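Local coordinates for class II aldolase/adducin domain protein (Pseudomonas syringae pv. phaseolicola 1448A, PDB 3OCR), which is of uncertain function but belongs to the class II aldolase/adducin family, which includes aldolases that cleave sugar phosphates and actin-binding adducins, at residues 85-88 and 94-97; 141-146 and 207-212; 152-157 and 233-238. One frame throughout, in Å; residues are numbered along the deposited sequence.

Interaction 1. Residues 85-88 and 94-97; sequences NLVK and TIVD
Lys88 and Asp97 form an antiparallel hydrogen-bonded pair where strands 87-90 and 95-97 come together as a beta hairpin. Lys88 N gives its hydrogen to Asp97 O at 3.0 Å, nearly straight at 165°. In the reverse direction Lys88 O takes two hydrogens, from Val96 N at 2.7 Å and from Asp97 N at 3.0 Å. Two residues therefore face one across the pair, a classic beta bulge, and both N-H groups converge on a single oxygen.

The side chain of Lys88 can be followed outward along this edge. Its CB lies beside Asp97 CB at 4.0 Å, both on the same face of the sheet. CG stands opposite the backbone N (chi1 -174°), and the chain runs on extended until it bends at chi3, 74°. That bend lays CE over the partner strand, 3.8 Å from Val96 CG1, so the lysine methylenes serve as apolar surface for Val96, which is largely exposed and also touches His68. NZ gives a hydrogen to a water at 2.9 Å, and this water passes one of its own to Asp97 OD2 at 2.7 Å. A single water thus bridges the two opposite charges, while their direct partners lie on the N-terminal helices: Lys88 NZ forms a salt bridge with Glu31, and Asp97 OD1 one with Arg26. A long, flexible lysine suits the place because it can be oily at its root and charged at its end.

Away from this polar face, Val87 CG1 meets Ile95 CD1 at 3.7 Å, both beta-branched side chains, well suited to an extended backbone. The contact implies a hairpin fixed by backbone bonds, with a charge network that probably helps tie it to the N-terminal helices while remaining partly open to solvent.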
# COMPACT_ATOMS: atom_id res chain seq x y z
N ASN A 85 25.48 -10.21 -16.00
CA ASN A 85 25.64 -11.16 -14.89
C ASN A 85 24.66 -12.34 -14.86
O ASN A 85 24.70 -13.21 -13.97
CB ASN A 85 25.81 -10.44 -13.52
CG ASN A 85 24.53 -9.80 -12.99
OD1 ASN A 85 23.39 -10.20 -13.30
ND2 ASN A 85 24.72 -8.81 -12.12
N LEU A 86 23.79 -12.38 -15.87
CA LEU A 86 22.88 -13.50 -16.00
C LEU A 86 23.71 -14.75 -16.22
O LEU A 86 24.85 -14.67 -16.71
CB LEU A 86 21.91 -13.28 -17.15
CG LEU A 86 20.79 -12.32 -16.77
CD1 LEU A 86 20.24 -11.70 -18.01
CD2 LEU A 86 19.68 -13.07 -15.97
N VAL A 87 23.16 -15.89 -15.83
CA VAL A 87 23.90 -17.13 -15.98
C VAL A 87 23.31 -17.96 -17.11
O VAL A 87 22.08 -18.16 -17.17
CB VAL A 87 23.92 -17.95 -14.66
CG1 VAL A 87 24.86 -19.14 -14.80
CG2 VAL A 87 24.32 -17.08 -13.48
N LYS A 88 24.20 -18.47 -17.97
CA LYS A 88 23.80 -19.37 -19.05
C LYS A 88 23.97 -20.82 -18.62
O LYS A 88 25.07 -21.25 -18.25
CB LYS A 88 24.61 -19.12 -20.31
CG LYS A 88 24.12 -19.96 -21.51
CD LYS A 88 24.62 -19.40 -22.83
CE LYS A 88 26.10 -19.70 -23.04
NZ LYS A 88 26.54 -19.19 -24.37
N THR A 94 23.17 -27.17 -15.71
CA THR A 94 24.63 -27.16 -15.62
C THR A 94 25.12 -25.83 -16.18
O THR A 94 24.66 -25.40 -17.22
CB THR A 94 25.25 -28.34 -16.42
OG1 THR A 94 24.68 -29.58 -15.97
CG2 THR A 94 26.79 -28.40 -16.26
N ILE A 95 26.05 -25.20 -15.48
CA ILE A 95 26.59 -23.92 -15.92
C ILE A 95 27.21 -24.13 -17.29
O ILE A 95 27.95 -25.08 -17.49
CB ILE A 95 27.69 -23.42 -14.96
CG1 ILE A 95 27.16 -23.22 -13.52
CG2 ILE A 95 28.39 -22.17 -15.51
CD1 ILE A 95 25.91 -22.37 -13.41
N VAL A 96 26.88 -23.25 -18.23
CA VAL A 96 27.63 -23.18 -19.48
C VAL A 96 28.55 -21.95 -19.40
O VAL A 96 29.71 -22.02 -19.77
CB VAL A 96 26.70 -23.18 -20.72
CG1 VAL A 96 27.52 -23.07 -22.02
CG2 VAL A 96 25.84 -24.44 -20.74
N ASP A 97 28.02 -20.84 -18.88
CA ASP A 97 28.76 -19.59 -18.76
C ASP A 97 28.24 -18.82 -17.55
O ASP A 97 27.15 -18.26 -17.60
CB ASP A 97 28.56 -18.76 -20.04
CG ASP A 97 29.56 -17.61 -20.17
OD1 ASP A 97 30.16 -17.20 -19.16
OD2 ASP A 97 29.72 -17.11 -21.30
O HOH W 1 29.22 -18.39 -23.63

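Interaction 2. Residues 141-146 and 207-212; sequences DGLLPI and HALEYA
Leu143 and Leu209 meet with matching torsions: in each, CG is swung away from the backbone N (chi1 -175° and -174°), which stretches the side chain outward from its own backbone. In Leu143 the second torsion, 75°, then splits the fork so that its two methyls serve different partners. CD2, the branch that continues the extended chain, reaches Leu209 CD1 at 3.9 Å. CD1, turned to the side, rests against Ala212 CB at 4.1 Å.

Leu209 and Ala212 are three residues apart on helix 199-219, so they present neighbouring points of one helical face, and the fork of Leu143 straddles them. Residue types fit these roles. The leucine of the loop is long enough to cross from an irregular backbone to the helix, whose nearest CA, that of Ala212, is 8.1 Å from Leu143 CA. Alanine keeps the helix surface low at this point, and Leu209 supplies the raised methyl beside it. The two leucines meet at a slant through single methyl groups, an apolar and non-directional contact.

The loop backbone is also held by polar bonds. Gln216, one turn beyond Ala212 on the same helix, accepts from Leu144 N and donates to Gly142 O, bracketing Leu143, while Tyr159 OH bonds to Leu143 N. Gly142 adopts a positive phi just before the leucine, and Pro145 centres an inverse gamma turn two residues after it; the chain bends at 142-144, and Leu143 points from the outside of the bend to the helix. Leu143 also touches Ile186, and Leu209 touches Val184, both on strand 184-187. In this chain the loop leucine thus fills the seam between helix and strand, within the layered alpha/beta fold of the AraD-like family, where helices pack on a central sheet.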
# COMPACT_ATOMS: atom_id res chain seq x y z
N ASP A 141 -12.09 -21.16 -6.55
CA ASP A 141 -12.50 -20.79 -7.89
C ASP A 141 -11.42 -20.00 -8.62
O ASP A 141 -11.64 -19.52 -9.73
CB ASP A 141 -13.79 -19.99 -7.82
CG ASP A 141 -15.00 -20.83 -7.35
OD1 ASP A 141 -14.98 -22.06 -7.54
OD2 ASP A 141 -15.95 -20.25 -6.79
N GLY A 142 -10.26 -19.83 -8.00
CA GLY A 142 -9.15 -19.16 -8.67
C GLY A 142 -9.56 -17.82 -9.24
O GLY A 142 -10.27 -17.06 -8.58
N LEU A 143 -9.11 -17.51 -10.45
CA LEU A 143 -9.33 -16.17 -11.02
C LEU A 143 -10.75 -16.04 -11.56
O LEU A 143 -11.12 -16.72 -12.50
CB LEU A 143 -8.29 -15.86 -12.10
CG LEU A 143 -8.31 -14.46 -12.72
CD1 LEU A 143 -7.72 -13.40 -11.80
CD2 LEU A 143 -7.60 -14.47 -14.08
N LEU A 144 -11.50 -15.11 -10.98
CA LEU A 144 -12.92 -14.93 -11.28
C LEU A 144 -13.12 -14.02 -12.52
O LEU A 144 -12.30 -13.13 -12.76
CB LEU A 144 -13.62 -14.34 -10.03
CG LEU A 144 -13.55 -15.18 -8.73
CD1 LEU A 144 -14.05 -14.35 -7.54
CD2 LEU A 144 -14.39 -16.44 -8.82
N PRO A 145 -14.19 -14.25 -13.31
CA PRO A 145 -14.45 -13.37 -14.46
C PRO A 145 -15.28 -12.11 -14.07
O PRO A 145 -16.46 -12.01 -14.39
CB PRO A 145 -15.20 -14.29 -15.42
CG PRO A 145 -15.97 -15.23 -14.54
CD PRO A 145 -15.18 -15.35 -13.23
N ILE A 146 -14.67 -11.17 -13.36
CA ILE A 146 -15.45 -10.05 -12.76
C ILE A 146 -14.90 -8.68 -13.12
O ILE A 146 -15.38 -7.65 -12.63
CB ILE A 146 -15.59 -10.17 -11.21
CG1 ILE A 146 -14.25 -10.47 -10.53
CG2 ILE A 146 -16.56 -11.30 -10.86
CD1 ILE A 146 -13.38 -9.25 -10.34
N HIS A 207 2.29 -9.02 -16.23
CA HIS A 207 1.78 -7.70 -15.87
C HIS A 207 0.26 -7.64 -15.81
O HIS A 207 -0.30 -7.11 -14.85
CB HIS A 207 2.34 -6.64 -16.82
CG HIS A 207 2.14 -5.22 -16.38
ND1 HIS A 207 2.51 -4.15 -17.15
CD2 HIS A 207 1.64 -4.70 -15.23
CE1 HIS A 207 2.24 -3.02 -16.52
NE2 HIS A 207 1.71 -3.33 -15.35
N ALA A 208 -0.40 -8.17 -16.84
CA ALA A 208 -1.86 -8.18 -16.87
C ALA A 208 -2.46 -9.09 -15.84
O ALA A 208 -3.48 -8.75 -15.25
CB ALA A 208 -2.38 -8.55 -18.26
N LEU A 209 -1.84 -10.26 -15.64
CA LEU A 209 -2.37 -11.25 -14.71
C LEU A 209 -2.25 -10.73 -13.27
O LEU A 209 -3.16 -10.91 -12.47
CB LEU A 209 -1.65 -12.59 -14.86
CG LEU A 209 -2.22 -13.76 -14.04
CD1 LEU A 209 -3.72 -13.99 -14.36
CD2 LEU A 209 -1.38 -15.05 -14.19
N GLU A 210 -1.12 -10.09 -12.98
CA GLU A 210 -0.83 -9.59 -11.65
C GLU A 210 -1.86 -8.50 -11.32
O GLU A 210 -2.45 -8.47 -10.21
CB GLU A 210 0.59 -8.97 -11.62
CG GLU A 210 0.85 -8.21 -10.32
CD GLU A 210 0.85 -9.11 -9.09
OE1 GLU A 210 1.21 -10.32 -9.22
OE2 GLU A 210 0.50 -8.60 -7.99
N TYR A 211 -2.13 -7.63 -12.29
CA TYR A 211 -3.17 -6.61 -12.09
C TYR A 211 -4.56 -7.22 -11.91
O TYR A 211 -5.32 -6.78 -11.05
CB TYR A 211 -3.20 -5.61 -13.23
CG TYR A 211 -3.84 -4.27 -12.81
CD1 TYR A 211 -3.59 -3.71 -11.55
CD2 TYR A 211 -4.69 -3.59 -13.68
CE1 TYR A 211 -4.18 -2.47 -11.17
CE2 TYR A 211 -5.26 -2.36 -13.32
CZ TYR A 211 -5.00 -1.81 -12.08
OH TYR A 211 -5.57 -0.61 -11.73
N ALA A 212 -4.91 -8.18 -12.74
CA ALA A 212 -6.20 -8.88 -12.57
C ALA A 212 -6.31 -9.41 -11.14
O ALA A 212 -7.35 -9.25 -10.51
CB ALA A 212 -6.36 -10.00 -13.60

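Interaction 3. Residues 152-157 and 233-238; sequences AFSGRV and EVIAKV
Ser154 and Ile235 touch where the loop after helix 148-151 of the AraD-like fold receives the later helix 232-243. A chi1 of 177° swings Ser154 OG away from its backbone N and to within 3.4 Å of Ile235 CG2, a van der Waals approach to a methyl. One turn further along the helix, Val238 CG1 packs on the loop backbone, 3.8 Å from Ala152 CA, with the alanine methyl turned away. Beta-branched Ile235 and Val238 thus form the helix's apolar stripe, and both also touch Ile151.

In the next shell, Ser154 OG is hydrogen-bonded to Glu239, one turn beyond Ile235, so the serine joins the helix by a polar bond as well as by packing. Gly164 of the second subunit packs on Val238.

The loop itself is shaped by a type II turn: Arg156 N bonds to Phe153 O, with Ser154 and Gly155 at the corners, glycine supplying the positive phi. Arg156 then folds back over the rim of the Phe153 ring, its NH1 3.7 Å above the ring plane. That same NH1 donates to Ala152 O at 2.9 Å, with the oxygen in the guanidinium plane but the nitrogen standing above the carbonyl plane.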
# COMPACT_ATOMS: atom_id res chain seq x y z
N ALA A 152 -10.38 -11.12 -19.78
CA ALA A 152 -9.44 -11.28 -20.87
C ALA A 152 -8.60 -12.58 -20.79
O ALA A 152 -8.12 -13.08 -21.82
CB ALA A 152 -8.51 -10.03 -20.95
N PHE A 153 -8.43 -13.12 -19.58
CA PHE A 153 -7.77 -14.44 -19.39
C PHE A 153 -8.71 -15.65 -19.49
O PHE A 153 -8.27 -16.79 -19.31
CB PHE A 153 -7.04 -14.45 -18.03
CG PHE A 153 -5.75 -13.67 -18.07
CD1 PHE A 153 -5.70 -12.36 -17.60
CD2 PHE A 153 -4.62 -14.23 -18.63
CE1 PHE A 153 -4.49 -11.62 -17.68
CE2 PHE A 153 -3.41 -13.51 -18.69
CZ PHE A 153 -3.37 -12.22 -18.21
N SER A 154 -9.99 -15.43 -19.79
CA SER A 154 -10.91 -16.56 -19.82
C SER A 154 -10.47 -17.56 -20.89
O SER A 154 -10.22 -17.19 -22.04
CB SER A 154 -12.34 -16.09 -20.07
OG SER A 154 -13.22 -17.21 -20.17
N GLY A 155 -10.33 -18.83 -20.48
CA GLY A 155 -9.88 -19.90 -21.36
C GLY A 155 -8.39 -19.88 -21.68
O GLY A 155 -7.93 -20.65 -22.52
N ARG A 156 -7.62 -19.01 -21.01
CA ARG A 156 -6.17 -18.97 -21.23
C ARG A 156 -5.35 -19.59 -20.07
O ARG A 156 -4.12 -19.71 -20.16
CB ARG A 156 -5.70 -17.53 -21.46
CG ARG A 156 -6.07 -16.94 -22.84
CD ARG A 156 -5.96 -15.42 -22.80
NE ARG A 156 -4.58 -14.92 -22.66
CZ ARG A 156 -4.26 -13.67 -22.29
NH1 ARG A 156 -5.21 -12.80 -21.98
NH2 ARG A 156 -2.98 -13.30 -22.23
N VAL A 157 -6.03 -19.94 -18.98
CA VAL A 157 -5.35 -20.20 -17.73
C VAL A 157 -5.42 -21.66 -17.34
O VAL A 157 -6.52 -22.24 -17.27
CB VAL A 157 -5.91 -19.29 -16.57
CG1 VAL A 157 -5.12 -19.51 -15.28
CG2 VAL A 157 -5.87 -17.83 -17.01
N GLU A 233 -22.13 -14.88 -22.59
CA GLU A 233 -21.92 -14.34 -23.94
C GLU A 233 -20.91 -13.20 -23.94
O GLU A 233 -20.08 -13.09 -24.85
CB GLU A 233 -23.24 -13.87 -24.54
CG GLU A 233 -24.41 -14.81 -24.26
CD GLU A 233 -25.05 -14.53 -22.92
OE1 GLU A 233 -25.87 -13.59 -22.86
OE2 GLU A 233 -24.72 -15.23 -21.94
N VAL A 234 -20.98 -12.35 -22.92
CA VAL A 234 -20.06 -11.20 -22.79
C VAL A 234 -18.63 -11.68 -22.55
O VAL A 234 -17.68 -11.14 -23.14
CB VAL A 234 -20.53 -10.22 -21.70
CG1 VAL A 234 -19.49 -9.11 -21.48
CG2 VAL A 234 -21.89 -9.64 -22.06
N ILE A 235 -18.48 -12.68 -21.68
CA ILE A 235 -17.18 -13.33 -21.43
C ILE A 235 -16.65 -13.88 -22.76
O ILE A 235 -15.51 -13.59 -23.15
CB ILE A 235 -17.29 -14.47 -20.36
CG1 ILE A 235 -17.87 -13.97 -19.03
CG2 ILE A 235 -15.97 -15.25 -20.19
CD1 ILE A 235 -17.18 -12.82 -18.50
N ALA A 236 -17.51 -14.62 -23.45
CA ALA A 236 -17.19 -15.20 -24.78
C ALA A 236 -16.71 -14.18 -25.80
O ALA A 236 -15.71 -14.42 -26.49
CB ALA A 236 -18.36 -15.96 -25.33
N LYS A 237 -17.41 -13.05 -25.88
CA LYS A 237 -17.00 -11.92 -26.71
C LYS A 237 -15.58 -11.43 -26.37
O LYS A 237 -14.77 -11.20 -27.26
CB LYS A 237 -18.03 -10.77 -26.63
CG LYS A 237 -17.71 -9.52 -27.51
CD LYS A 237 -18.98 -8.75 -27.98
CE LYS A 237 -18.73 -7.22 -28.25
NZ LYS A 237 -18.29 -6.37 -27.01
N VAL A 238 -15.30 -11.25 -25.08
CA VAL A 238 -13.98 -10.78 -24.67
C VAL A 238 -12.90 -11.80 -25.05
O VAL A 238 -11.77 -11.42 -25.44
CB VAL A 238 -13.94 -10.39 -23.19
CG1 VAL A 238 -12.50 -10.05 -22.73
CG2 VAL A 238 -14.87 -9.19 -22.94

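Interaction 1 stands apart, its centre 34 Å and 39 Å from the centres of the other two and across the chain's middle, at one outer edge of the sheet. It is a partly buried hairpin built from backbone hydrogen bonds, with charges joined by a water and by outside partners. Interactions 2 and 3 are neighbours whose segments alternate along the chain. Interaction 2 is the buried one and purely apolar between its segments; interaction 3, also mainly apolar, lies farther out and is partly buried. Phe153 links them, with its CZ 3.6 Å from Leu209 N. The consecutive helices 199-219 and 232-243 meet the two loops that flank helix 148-151, close to the second subunit.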